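Local coordinates for NigD-like protein (Bacteroides vulgatus ATCC 8482, PDB 3K6O) that is of unknown function but joins an N-terminal OB domain to a C-terminal beta sandwich and belongs to the NigD-like family, at residues 19-24 and 56-61; 91-96 and 135-140; 106-111 and 118-123. One frame throughout, in Å; residues are numbered along the deposited sequence.

Overall arrangement
Contact 1 pairs two strands of the N-terminal OB domain, whereas contacts 2 and 3 both fall in the C-terminal beta sandwich. Contact 3 is nested in the chain between the two segments of contact 2; their centres are about 19 Å apart and they meet where Leu-136 CD1 packs 3.8 Å from Leu-118 CD2. The long strand 75-93 ties the domains together, running beside 58-66 of contact 1 and ending in contact 2, about 27 Å away between centres. Contacts 1 and 3 touch directly between the OB domain and the beta sandwich: Arg-58 NH2 probably hydrogen-bonds Asn-119 OD1 at 2.9 Å. A tetraethylene glycol, probably from crystallisation, lies by Glu-140 of contact 2.

Contact 1: residues 19-24 and 56-61; sequences MATVEK and GERIFG
Val-22 N gives its hydrogen to Glu-57 O at 2.8 Å, and Val-22 O in return takes the amide of Gly-56. Two residues further along, Ala-20 and Ile-59 exchange a second pair of bonds: Ala-20 O receives Ile-59 N at 2.9 Å, nearly straight at 174°, and Ala-20 N goes back to Ile-59 O. Gly-56 closes this end of the ladder with a positive phi, where a beta carbon would jam against the carbonyl oxygen of the preceding residue. This is an antiparallel pairing of strands 16-23 and 58-66 in the NigD-like OB domain; 58-66 is flanked on its other edge by strand 75-93 and 16-23 by strand 32-34. Met-19, Thr-21, Arg-58 and Phe-60 share one face. With CG anti to the backbone N (chi1 -172°) and a bend at chi2, Arg-58 leans across toward strand 16-23. Its NH1 comes to Thr-21 OG1 near the guanidinium plane, but the bond is weak, 3.1 Å and bent to 135°. Met-19 CB sits 3.5 Å from Arg-58 NH2. The stronger polar partners of this group lie elsewhere: a salt bridge to Asp-36, with Ser-171 and Asn-119 taking further bonds, so the charge is probably well compensated. Met-19 SE, in a selenomethionine, makes an oblique Met-aromatic contact with Phe-60, 3.9 Å from CD1. On the reverse face Ala-20 CB meets Ile-59 CG1 at 4.1 Å. Separately, Val-22 CG2 comes to 4.4 Å from Ile-59 CG2.

Contact 2: residues 91-96 and 135-140; sequences IGLNPD and NLVVNE
Ile-91 and Val-137 touch at a slant, CG1 of the one 3.8 Å from CG1 of the other. The isoleucine holds CG1 between its backbone N and carbonyl carbon (chi1 63°), which brings that branch to the valine and carries CD1 on to the amide of Asn-135, 3.8 Å from ND2. The two side chains there cross at about a right angle. Val-137 uses its other methyl on Leu-93, with CG2 lying 3.8 Å from Leu-93 CB, and Leu-93 CD2 runs alongside Asn-139, 3.9 Å from CG. Cutting Ile-91 back to an alanine is likely to leave Val-137 CG1 and the Asn-135 amide without the branch they pack against, and a gap beside helix 98-101. Behind these side chains the end of strand 75-93 pairs in parallel with strand 133-139, an arrangement within the C-terminal beta sandwich domain. In the staggered pattern of parallel strands, Val-138 bonds to two residues: its N reaches Ile-91 O at 3.0 Å and its O accepts from Leu-93 N at 2.9 Å. Glu-140 N then continues the ladder to Leu-93 O, and Glu-140 OE2 lies 3.5 Å from Gly-92 CA; with the carboxylate there, a beta carbon on Gly-92 would collide with it. Further out, Asn-139 ND2 is bonded to Glu-153 of strand 149-157 and its OD1 to Met-141 N, which should fix the turn of the amide that Leu-93 touches. Ile-101 backs both Ile-91 and Leu-93, while the Asn-97 side chain bonds both Gly-92 O and Asn-94 N where the strand ends.

Contact 3: residues 106-111 and 118-123; sequences VQIKDM and LNVRFM
Arg-121 begins its contact at CB, which lies 3.9 Å from Asp-110 CB. Its CG is anti to the backbone N (chi1 -174°) and the chain runs on straight to CD, 4.0 Å from Asp-110 OD2, before a bend at chi3 turns the guanidinium back to the aspartate. NE and NH2 then both grip that single oxygen, Asp-110 OD2, each at 2.8 Å, a side-on salt bridge with the two flat groups 32° apart. Lys-109 CD covers one guanidinium face, and NH1 has a second acid, Asp-219. The backbone beneath is a classic beta bulge: Arg-121 O accepts Lys-109 N at 2.9 Å and Asp-110 N at 3.0 Å, both from the same side of its plane. Lys-109 CE also rests 3.8 Å from the selenium of Met-123, and a water links Gln-107 N to Met-123 O. On the opposite face Ile-108 CD1 lies 3.9 Å from both Val-120 CG1 and Phe-122 CB. The hairpin of strands 107-113 and 117-125 continues through 117-125 onto strand 165-173; Ile-108 and Met-111 pack on strands 149-157 and 186-191 of the beta sandwich, and Arg-121 reaches helix 217-221.

Contact 1: residues 19-24 and 56-61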
loop_
_atom_site.group_PDB
_atom_site.type_symbol
_atom_site.label_atom_id
_atom_site.label_comp_id
_atom_site.label_asym_id
_atom_site.label_seq_id
_atom_site.Cartn_x
_atom_site.Cartn_y
_atom_site.Cartn_z
HETATM N N MSE A 19 -7.813 -2.426 3.415
HETATM C CA MSE A 19 -6.542 -3.125 3.487
HETATM C C MSE A 19 -6.438 -3.939 4.773
HETATM O O MSE A 19 -7.085 -3.633 5.791
HETATM C CB MSE A 19 -5.385 -2.131 3.457
HETATM C CG MSE A 19 -5.317 -1.261 2.211
HETATM SE SE MSE A 19 -4.637 -2.263 0.702
HETATM C CE MSE A 19 -3.190 -3.167 1.375
ATOM N N ALA A 20 -5.623 -4.982 4.715
ATOM C CA ALA A 20 -5.240 -5.706 5.888
ATOM C C ALA A 20 -3.942 -6.447 5.654
ATOM O O ALA A 20 -3.526 -6.679 4.526
ATOM C CB ALA A 20 -6.367 -6.683 6.310
ATOM N N THR A 21 -3.289 -6.817 6.733
ATOM C CA THR A 21 -2.091 -7.615 6.651
ATOM C C THR A 21 -2.368 -8.892 7.384
ATOM O O THR A 21 -2.902 -8.884 8.472
ATOM C CB THR A 21 -0.870 -6.894 7.281
ATOM O OG1 THR A 21 -0.752 -5.562 6.749
ATOM C CG2 THR A 21 0.443 -7.662 6.967
ATOM N N VAL A 22 -2.029 -9.993 6.754
ATOM C CA VAL A 22 -2.148 -11.303 7.345
ATOM C C VAL A 22 -1.080 -11.457 8.424
ATOM O O VAL A 22 0.069 -11.064 8.246
ATOM C CB VAL A 22 -1.963 -12.397 6.261
ATOM C CG1 VAL A 22 -2.031 -13.814 6.879
ATOM C CG2 VAL A 22 -2.986 -12.236 5.138
ATOM N N GLU A 23 -1.450 -12.035 9.555
ATOM C CA GLU A 23 -0.469 -12.396 10.550
ATOM C C GLU A 23 -0.811 -13.757 11.097
ATOM O O GLU A 23 -1.895 -14.258 10.875
ATOM C CB GLU A 23 -0.382 -11.319 11.627
ATOM C CG GLU A 23 0.022 -9.939 11.102
ATOM C CD GLU A 23 1.470 -9.866 10.551
ATOM O OE1 GLU A 23 2.262 -10.832 10.658
ATOM O OE2 GLU A 23 1.809 -8.821 9.979
ATOM N N LYS A 24 0.166 -14.365 11.757
ATOM C CA LYS A 24 0.038 -15.671 12.379
ATOM C C LYS A 24 0.815 -15.707 13.686
ATOM O O LYS A 24 1.835 -15.065 13.818
ATOM C CB LYS A 24 0.571 -16.782 11.474
ATOM C CG LYS A 24 -0.145 -16.896 10.167
ATOM C CD LYS A 24 0.339 -18.069 9.328
ATOM C CE LYS A 24 -0.328 -19.335 9.670
ATOM N NZ LYS A 24 0.109 -20.410 8.738
ATOM N N GLY A 56 2.524 -11.472 6.837
ATOM C CA GLY A 56 3.139 -10.420 6.060
ATOM C C GLY A 56 2.490 -10.196 4.714
ATOM O O GLY A 56 2.698 -9.167 4.113
ATOM N N GLU A 57 1.704 -11.139 4.217
ATOM C CA GLU A 57 1.004 -10.880 2.988
ATOM C C GLU A 57 -0.014 -9.770 3.222
ATOM O O GLU A 57 -0.635 -9.666 4.294
ATOM C CB GLU A 57 0.318 -12.140 2.422
ATOM C CG GLU A 57 1.247 -13.155 1.717
ATOM C CD GLU A 57 0.473 -14.263 1.004
ATOM O OE1 GLU A 57 0.086 -14.101 -0.175
ATOM O OE2 GLU A 57 0.218 -15.291 1.637
ATOM N N ARG A 58 -0.220 -8.980 2.186
ATOM C CA ARG A 58 -1.091 -7.843 2.257
ATOM C C ARG A 58 -2.302 -8.100 1.359
ATOM O O ARG A 58 -2.135 -8.567 0.217
ATOM C CB ARG A 58 -0.334 -6.651 1.711
ATOM C CG ARG A 58 -1.044 -5.347 1.890
ATOM C CD ARG A 58 -0.443 -4.527 2.974
ATOM N NE ARG A 58 -0.952 -3.142 2.988
ATOM C CZ ARG A 58 -1.659 -2.610 3.988
ATOM N NH1 ARG A 58 -1.979 -3.328 5.062
ATOM N NH2 ARG A 58 -2.043 -1.340 3.912
ATOM N N ILE A 59 -3.501 -7.756 1.846
ATOM C CA ILE A 59 -4.709 -7.871 1.021
ATOM C C ILE A 59 -5.547 -6.592 0.988
ATOM O O ILE A 59 -5.517 -5.774 1.918
ATOM C CB ILE A 59 -5.594 -9.075 1.486
ATOM C CG1 ILE A 59 -6.241 -8.826 2.859
ATOM C CG2 ILE A 59 -4.748 -10.325 1.531
ATOM C CD1 ILE A 59 -7.249 -9.915 3.292
ATOM N N PHE A 60 -6.331 -6.455 -0.077
ATOM C CA PHE A 60 -7.394 -5.461 -0.170
ATOM C C PHE A 60 -8.659 -6.314 -0.119
ATOM O O PHE A 60 -8.954 -7.095 -1.043
ATOM C CB PHE A 60 -7.233 -4.676 -1.478
ATOM C CG PHE A 60 -8.140 -3.491 -1.624
ATOM C CD1 PHE A 60 -8.263 -2.539 -0.627
ATOM C CD2 PHE A 60 -8.828 -3.288 -2.803
ATOM C CE1 PHE A 60 -9.094 -1.418 -0.800
ATOM C CE2 PHE A 60 -9.656 -2.182 -2.981
ATOM C CZ PHE A 60 -9.779 -1.246 -1.992
ATOM N N GLY A 61 -9.380 -6.216 0.989
ATOM C CA GLY A 61 -10.402 -7.189 1.295
ATOM C C GLY A 61 -11.789 -6.645 1.502
ATOM O O GLY A 61 -11.978 -5.443 1.640
#

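Contact 2: residues 91-96 and 135-140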
loop_
_atom_site.group_PDB
_atom_site.type_symbol
_atom_site.label_atom_id
_atom_site.label_comp_id
_atom_site.label_asym_id
_atom_site.label_seq_id
_atom_site.Cartn_x
_atom_site.Cartn_y
_atom_site.Cartn_z
ATOM N N ILE A 91 13.781 1.452 -2.123
ATOM C CA ILE A 91 15.131 1.299 -2.650
ATOM C C ILE A 91 15.860 2.646 -2.708
ATOM O O ILE A 91 15.256 3.714 -2.678
ATOM C CB ILE A 91 15.125 0.664 -4.069
ATOM C CG1 ILE A 91 14.413 1.553 -5.058
ATOM C CG2 ILE A 91 14.481 -0.756 -4.071
ATOM C CD1 ILE A 91 14.620 1.088 -6.583
ATOM N N GLY A 92 17.176 2.568 -2.879
ATOM C CA GLY A 92 18.029 3.741 -3.059
ATOM C C GLY A 92 18.097 4.121 -4.519
ATOM O O GLY A 92 18.247 3.254 -5.377
ATOM N N LEU A 93 17.904 5.404 -4.809
ATOM C CA LEU A 93 18.073 5.942 -6.144
ATOM C C LEU A 93 19.427 6.653 -6.192
ATOM O O LEU A 93 19.666 7.586 -5.432
ATOM C CB LEU A 93 16.930 6.929 -6.441
ATOM C CG LEU A 93 17.120 7.832 -7.640
ATOM C CD1 LEU A 93 17.282 6.987 -8.925
ATOM C CD2 LEU A 93 15.979 8.911 -7.786
ATOM N N ASN A 94 20.311 6.219 -7.080
ATOM C CA ASN A 94 21.652 6.774 -7.181
ATOM C C ASN A 94 21.992 6.987 -8.661
ATOM O O ASN A 94 21.229 6.606 -9.498
ATOM C CB ASN A 94 22.623 5.848 -6.450
ATOM C CG ASN A 94 22.650 4.460 -7.027
ATOM O OD1 ASN A 94 22.947 4.275 -8.211
ATOM N ND2 ASN A 94 22.385 3.469 -6.208
ATOM N N PRO A 95 23.121 7.642 -8.986
ATOM C CA PRO A 95 23.426 7.891 -10.403
ATOM C C PRO A 95 23.508 6.643 -11.276
ATOM O O PRO A 95 23.201 6.712 -12.466
ATOM C CB PRO A 95 24.802 8.557 -10.337
ATOM C CG PRO A 95 24.780 9.278 -9.065
ATOM C CD PRO A 95 24.055 8.366 -8.108
ATOM N N ASP A 96 23.919 5.510 -10.720
ATOM C CA ASP A 96 24.059 4.280 -11.526
ATOM C C ASP A 96 22.740 3.607 -11.930
ATOM O O ASP A 96 22.611 3.179 -13.077
ATOM C CB ASP A 96 24.956 3.260 -10.833
ATOM C CG ASP A 96 26.326 3.814 -10.593
ATOM O OD1 ASP A 96 27.002 4.213 -11.570
ATOM O OD2 ASP A 96 26.674 3.930 -9.403
ATOM N N ASN A 135 8.376 2.197 -8.240
ATOM C CA ASN A 135 9.212 2.184 -7.035
ATOM C C ASN A 135 9.050 3.441 -6.146
ATOM O O ASN A 135 8.675 4.536 -6.602
ATOM C CB ASN A 135 10.679 2.069 -7.428
ATOM C CG ASN A 135 11.062 0.702 -7.925
ATOM O OD1 ASN A 135 11.323 0.495 -9.134
ATOM N ND2 ASN A 135 11.132 -0.223 -7.033
ATOM N N LEU A 136 9.357 3.263 -4.885
ATOM C CA LEU A 136 9.421 4.338 -3.887
ATOM C C LEU A 136 10.860 4.426 -3.449
ATOM O O LEU A 136 11.412 3.470 -2.896
ATOM C CB LEU A 136 8.555 4.020 -2.672
ATOM C CG LEU A 136 8.382 5.138 -1.631
ATOM C CD1 LEU A 136 7.708 6.362 -2.251
ATOM C CD2 LEU A 136 7.603 4.622 -0.436
ATOM N N VAL A 137 11.500 5.551 -3.763
ATOM C CA VAL A 137 12.922 5.618 -3.651
ATOM C C VAL A 137 13.345 6.705 -2.709
ATOM O O VAL A 137 12.659 7.705 -2.558
ATOM C CB VAL A 137 13.523 5.861 -5.035
ATOM C CG1 VAL A 137 12.893 4.876 -6.068
ATOM C CG2 VAL A 137 13.324 7.316 -5.423
ATOM N N VAL A 138 14.501 6.513 -2.094
ATOM C CA VAL A 138 15.258 7.600 -1.475
ATOM C C VAL A 138 16.256 8.159 -2.463
ATOM O O VAL A 138 17.108 7.427 -2.960
ATOM C CB VAL A 138 16.016 7.109 -0.236
ATOM C CG1 VAL A 138 16.819 8.291 0.487
ATOM C CG2 VAL A 138 15.044 6.400 0.719
ATOM N N ASN A 139 16.152 9.448 -2.752
ATOM C CA ASN A 139 17.013 10.069 -3.742
ATOM C C ASN A 139 18.347 10.402 -3.101
ATOM O O ASN A 139 18.437 11.343 -2.303
ATOM C CB ASN A 139 16.359 11.344 -4.281
ATOM C CG ASN A 139 17.076 11.900 -5.530
ATOM O OD1 ASN A 139 18.255 11.677 -5.668
ATOM N ND2 ASN A 139 16.368 12.658 -6.406
ATOM N N GLU A 140 19.382 9.645 -3.455
ATOM C CA GLU A 140 20.684 9.794 -2.844
ATOM C C GLU A 140 21.563 10.822 -3.568
ATOM O O GLU A 140 22.744 10.962 -3.221
ATOM C CB GLU A 140 21.383 8.434 -2.766
ATOM C CG GLU A 140 20.596 7.407 -1.906
ATOM C CD GLU A 140 21.128 5.995 -1.992
ATOM O OE1 GLU A 140 22.010 5.769 -2.810
ATOM O OE2 GLU A 140 20.682 5.106 -1.228
#

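Contact 3: residues 106-111 and 118-123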
loop_
_atom_site.group_PDB
_atom_site.type_symbol
_atom_site.label_atom_id
_atom_site.label_comp_id
_atom_site.label_asym_id
_atom_site.label_seq_id
_atom_site.Cartn_x
_atom_site.Cartn_y
_atom_site.Cartn_z
ATOM N N VAL A 106 2.876 8.915 -14.509
ATOM C CA VAL A 106 1.968 7.888 -14.001
ATOM C C VAL A 106 0.693 8.567 -13.465
ATOM O O VAL A 106 0.743 9.698 -12.965
ATOM C CB VAL A 106 2.619 7.065 -12.867
ATOM C CG1 VAL A 106 2.960 7.951 -11.631
ATOM C CG2 VAL A 106 1.711 5.896 -12.424
ATOM N N GLN A 107 -0.435 7.869 -13.591
ATOM C CA GLN A 107 -1.725 8.322 -13.054
ATOM C C GLN A 107 -1.972 7.716 -11.693
ATOM O O GLN A 107 -2.121 6.506 -11.578
ATOM C CB GLN A 107 -2.861 7.930 -14.007
ATOM C CG GLN A 107 -4.248 8.383 -13.542
ATOM C CD GLN A 107 -5.353 8.037 -14.536
ATOM O OE1 GLN A 107 -5.101 7.487 -15.618
ATOM N NE2 GLN A 107 -6.590 8.360 -14.169
ATOM N N ILE A 108 -1.978 8.553 -10.656
ATOM C CA ILE A 108 -2.261 8.117 -9.304
ATOM C C ILE A 108 -3.749 8.285 -9.009
ATOM O O ILE A 108 -4.278 9.361 -9.177
ATOM C CB ILE A 108 -1.492 8.924 -8.250
ATOM C CG1 ILE A 108 0.034 8.795 -8.444
ATOM C CG2 ILE A 108 -1.874 8.443 -6.817
ATOM C CD1 ILE A 108 0.541 7.349 -8.524
ATOM N N LYS A 109 -4.422 7.220 -8.599
ATOM C CA LYS A 109 -5.825 7.295 -8.187
ATOM C C LYS A 109 -5.970 7.470 -6.669
ATOM O O LYS A 109 -6.840 8.186 -6.223
ATOM C CB LYS A 109 -6.600 6.058 -8.670
ATOM C CG LYS A 109 -6.850 6.026 -10.169
ATOM C CD LYS A 109 -8.104 5.241 -10.536
ATOM C CE LYS A 109 -8.595 5.608 -11.925
ATOM N NZ LYS A 109 -9.695 4.713 -12.415
ATOM N N ASP A 110 -5.143 6.803 -5.868
ATOM C CA ASP A 110 -5.122 7.032 -4.417
ATOM C C ASP A 110 -3.703 6.903 -3.881
ATOM O O ASP A 110 -2.943 6.088 -4.363
ATOM C CB ASP A 110 -6.001 6.022 -3.678
ATOM C CG ASP A 110 -7.453 6.207 -3.959
ATOM O OD1 ASP A 110 -8.048 7.106 -3.350
ATOM O OD2 ASP A 110 -7.993 5.468 -4.796
HETATM N N MSE A 111 -3.350 7.725 -2.901
HETATM C CA MSE A 111 -2.144 7.494 -2.141
HETATM C C MSE A 111 -2.320 7.922 -0.706
HETATM O O MSE A 111 -2.746 9.031 -0.450
HETATM C CB MSE A 111 -0.945 8.222 -2.740
HETATM C CG MSE A 111 0.378 8.011 -1.888
HETATM SE SE MSE A 111 1.726 9.323 -2.498
HETATM C CE MSE A 111 1.851 8.590 -4.228
ATOM N N LEU A 118 3.290 2.914 2.679
ATOM C CA LEU A 118 2.713 3.849 1.730
ATOM C C LEU A 118 1.879 3.032 0.726
ATOM O O LEU A 118 2.389 2.176 0.001
ATOM C CB LEU A 118 3.786 4.649 1.016
ATOM C CG LEU A 118 3.211 5.754 0.133
ATOM C CD1 LEU A 118 2.633 6.908 0.979
ATOM C CD2 LEU A 118 4.231 6.280 -0.832
ATOM N N ASN A 119 0.586 3.331 0.703
ATOM C CA ASN A 119 -0.411 2.628 -0.094
ATOM C C ASN A 119 -0.744 3.451 -1.308
ATOM O O ASN A 119 -1.133 4.615 -1.203
ATOM C CB ASN A 119 -1.655 2.393 0.745
ATOM C CG ASN A 119 -1.330 1.611 2.006
ATOM O OD1 ASN A 119 -0.896 0.445 1.940
ATOM N ND2 ASN A 119 -1.475 2.266 3.177
ATOM N N VAL A 120 -0.606 2.828 -2.467
ATOM C CA VAL A 120 -0.856 3.504 -3.728
ATOM C C VAL A 120 -1.801 2.677 -4.630
ATOM O O VAL A 120 -1.571 1.514 -4.883
ATOM C CB VAL A 120 0.456 3.762 -4.450
ATOM C CG1 VAL A 120 0.214 4.726 -5.681
ATOM C CG2 VAL A 120 1.483 4.361 -3.477
ATOM N N ARG A 121 -2.870 3.302 -5.098
ATOM C CA ARG A 121 -3.680 2.738 -6.141
ATOM C C ARG A 121 -3.386 3.578 -7.351
ATOM O O ARG A 121 -3.417 4.804 -7.265
ATOM C CB ARG A 121 -5.166 2.800 -5.800
ATOM C CG ARG A 121 -6.037 2.067 -6.853
ATOM C CD ARG A 121 -7.439 1.802 -6.350
ATOM N NE ARG A 121 -8.140 3.069 -6.323
ATOM C CZ ARG A 121 -9.396 3.260 -6.686
ATOM N NH1 ARG A 121 -10.168 2.248 -7.074
ATOM N NH2 ARG A 121 -9.879 4.485 -6.635
ATOM N N PHE A 122 -3.086 2.930 -8.473
ATOM C CA PHE A 122 -2.613 3.641 -9.653
ATOM C C PHE A 122 -2.891 2.884 -10.930
ATOM O O PHE A 122 -3.313 1.723 -10.902
ATOM C CB PHE A 122 -1.118 3.938 -9.551
ATOM C CG PHE A 122 -0.217 2.720 -9.685
ATOM C CD1 PHE A 122 -0.135 1.771 -8.675
ATOM C CD2 PHE A 122 0.586 2.549 -10.808
ATOM C CE1 PHE A 122 0.698 0.672 -8.791
ATOM C CE2 PHE A 122 1.436 1.439 -10.924
ATOM C CZ PHE A 122 1.494 0.504 -9.899
HETATM N N MSE A 123 -2.693 3.563 -12.055
HETATM C CA MSE A 123 -2.885 2.954 -13.362
HETATM C C MSE A 123 -1.519 2.594 -13.919
HETATM O O MSE A 123 -0.580 3.379 -13.829
HETATM C CB MSE A 123 -3.594 3.922 -14.314
HETATM C CG MSE A 123 -4.960 4.450 -13.841
HETATM SE SE MSE A 123 -6.268 3.061 -13.415
HETATM C CE MSE A 123 -6.776 2.522 -15.162
HETATM O O HOH W 1 -0.270 5.463 -15.467
#